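Transcriptional regulator (Streptococcus dysgalactiae, PDB 5W4N) probably binds DNA as a quorum-sensing transcriptional regulator that responds to SHP peptide pheromones. Local coordinates at residues K3-T8 and S64-T69. The protein carries 1 engineered substitution. Sequence-based numbering, arbitrary orientation.
Sequences KELGKT and STHSKT
T8 on helix 3-15 faces H66 of helix 59-67, where the two backbones come nearest, their CA atoms 6.9 Å apart. Both helices belong to the N-terminal part of the chain, which has the helix-turn-helix sequence of the XRE family; the contact ties the first helix of the chain to helix 59-67. A histidine suits this spacing, because its flat ring bridges the gap and brings a polar nitrogen to the far wall. With CG anti to the backbone N (chi1 -175°), the H66 ring reaches straight across to the first helix. There ND1 and T8 OG1 share a hydrogen bond of 2.8 Å, in which either atom could be the donor. The hydroxyl approaches at the ring edge, near its plane. At the same edge lies the backbone carbonyl of E4, whose O is 3.8 Å from H66 CE1; this oxygen already accepts the helical bond from T8 N. L5 supplies the apolar side: its CD1 sits over one ring face, offset toward the rim. F62 and H70 also meet the H66 ring, which is thus buried among aromatic and aliphatic groups with T8 to satisfy ND1. Threonine serves two purposes here, since its second branch, CG2, turns to the methyl of T65, with the CG2 atoms of T8 and T65 4.1 Å apart. The hydroxyl of T65 is instead hydrogen-bonded to R11, one turn further along the first helix. On the dimer side, L5 packs against S45 of the second subunit, the engineered residue that replaces the cysteine of the interchain disulfide. Closest of all to the H66 ring from the L5 backbone is CA, 3.7 Å from H66 CE1.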
loop_
_atom_site.group_PDB
_atom_site.type_symbol
_atom_site.label_atom_id
_atom_site.label_comp_id
_atom_site.label_asym_id
_atom_site.label_seq_id
_atom_site.Cartn_x
_atom_site.Cartn_y
_atom_site.Cartn_z
ATOM N N LYS A 3 -3.191 -12.165 24.434
ATOM C CA LYS A 3 -3.433 -13.555 24.063
ATOM C C LYS A 3 -3.718 -13.675 22.571
ATOM O O LYS A 3 -3.284 -14.633 21.921
ATOM C CB LYS A 3 -4.589 -14.120 24.890
ATOM C CG LYS A 3 -5.319 -15.298 24.264
ATOM C CD LYS A 3 -4.470 -16.560 24.289
ATOM C CE LYS A 3 -5.309 -17.779 23.946
ATOM N NZ LYS A 3 -4.498 -18.998 23.682
ATOM N N GLU A 4 -4.437 -12.703 22.006
ATOM C CA GLU A 4 -4.673 -12.696 20.567
ATOM C C GLU A 4 -3.386 -12.445 19.793
ATOM O O GLU A 4 -3.247 -12.902 18.653
ATOM C CB GLU A 4 -5.723 -11.641 20.214
ATOM C CG GLU A 4 -6.698 -12.082 19.138
ATOM C CD GLU A 4 -7.789 -12.983 19.675
ATOM O OE1 GLU A 4 -8.678 -12.480 20.393
ATOM O OE2 GLU A 4 -7.756 -14.195 19.379
ATOM N N LEU A 5 -2.438 -11.724 20.393
ATOM C CA LEU A 5 -1.150 -11.503 19.745
ATOM C C LEU A 5 -0.398 -12.817 19.568
ATOM O O LEU A 5 0.160 -13.088 18.498
ATOM C CB LEU A 5 -0.321 -10.507 20.556
ATOM C CG LEU A 5 1.076 -10.195 20.022
ATOM C CD1 LEU A 5 0.988 -9.538 18.657
ATOM C CD2 LEU A 5 1.836 -9.312 21.000
ATOM N N GLY A 6 -0.376 -13.648 20.612
ATOM C CA GLY A 6 0.252 -14.953 20.489
ATOM C C GLY A 6 -0.425 -15.831 19.455
ATOM O O GLY A 6 0.238 -16.578 18.730
ATOM N N LYS A 7 -1.756 -15.752 19.368
ATOM C CA LYS A 7 -2.480 -16.517 18.357
ATOM C C LYS A 7 -2.111 -16.063 16.951
ATOM O O LYS A 7 -2.009 -16.884 16.031
ATOM C CB LYS A 7 -3.989 -16.392 18.565
ATOM C CG LYS A 7 -4.557 -17.206 19.714
ATOM C CD LYS A 7 -6.077 -17.203 19.652
ATOM C CE LYS A 7 -6.685 -18.034 20.763
ATOM N NZ LYS A 7 -6.123 -19.410 20.798
ATOM N N THR A 8 -1.923 -14.755 16.761
ATOM C CA THR A 8 -1.560 -14.248 15.443
ATOM C C THR A 8 -0.193 -14.762 15.013
ATOM O O THR A 8 -0.014 -15.178 13.862
ATOM C CB THR A 8 -1.585 -12.718 15.441
ATOM O OG1 THR A 8 -2.941 -12.259 15.531
ATOM C CG2 THR A 8 -0.950 -12.167 14.166
ATOM N N SER A 64 -2.339 -5.658 8.556
ATOM C CA SER A 64 -3.595 -6.065 7.932
ATOM C C SER A 64 -4.174 -7.318 8.578
ATOM O O SER A 64 -5.398 -7.497 8.586
ATOM C CB SER A 64 -3.386 -6.288 6.434
ATOM O OG SER A 64 -2.499 -7.367 6.200
ATOM N N THR A 65 -3.328 -8.191 9.124
ATOM C CA THR A 65 -3.813 -9.429 9.720
ATOM C C THR A 65 -4.102 -9.308 11.211
ATOM O O THR A 65 -4.789 -10.175 11.762
ATOM C CB THR A 65 -2.809 -10.566 9.491
ATOM O OG1 THR A 65 -3.460 -11.825 9.694
ATOM C CG2 THR A 65 -1.636 -10.455 10.453
ATOM N N HIS A 66 -3.610 -8.259 11.873
ATOM C CA HIS A 66 -3.801 -8.125 13.311
ATOM C C HIS A 66 -4.315 -6.741 13.689
ATOM O O HIS A 66 -5.396 -6.615 14.272
ATOM C CB HIS A 66 -2.496 -8.417 14.055
ATOM C CG HIS A 66 -2.641 -8.426 15.546
ATOM N ND1 HIS A 66 -3.046 -9.541 16.247
ATOM C CD2 HIS A 66 -2.444 -7.453 16.468
ATOM C CE1 HIS A 66 -3.089 -9.257 17.537
ATOM N NE2 HIS A 66 -2.729 -7.997 17.697
ATOM N N SER A 67 -3.548 -5.699 13.360
ATOM C CA SER A 67 -3.899 -4.352 13.799
ATOM C C SER A 67 -5.220 -3.881 13.204
ATOM O O SER A 67 -5.919 -3.065 13.818
ATOM C CB SER A 67 -2.783 -3.371 13.440
ATOM O OG SER A 67 -1.568 -3.716 14.079
ATOM N N LYS A 68 -5.581 -4.380 12.018
ATOM C CA LYS A 68 -6.782 -3.902 11.341
ATOM C C LYS A 68 -8.039 -4.156 12.165
ATOM O O LYS A 68 -8.983 -3.360 12.114
ATOM C CB LYS A 68 -6.907 -4.562 9.968
ATOM C CG LYS A 68 -7.167 -3.590 8.828
ATOM C CD LYS A 68 -5.900 -2.845 8.435
ATOM C CE LYS A 68 -6.100 -2.059 7.151
ATOM N NZ LYS A 68 -4.831 -1.449 6.670
ATOM N N THR A 69 -8.071 -5.247 12.929
ATOM C CA THR A 69 -9.232 -5.598 13.735
ATOM C C THR A 69 -8.953 -5.543 15.231
ATOM O O THR A 69 -9.760 -6.046 16.020
ATOM C CB THR A 69 -9.740 -6.992 13.354
ATOM O OG1 THR A 69 -8.703 -7.955 13.574
ATOM C CG2 THR A 69 -10.157 -7.028 11.887
#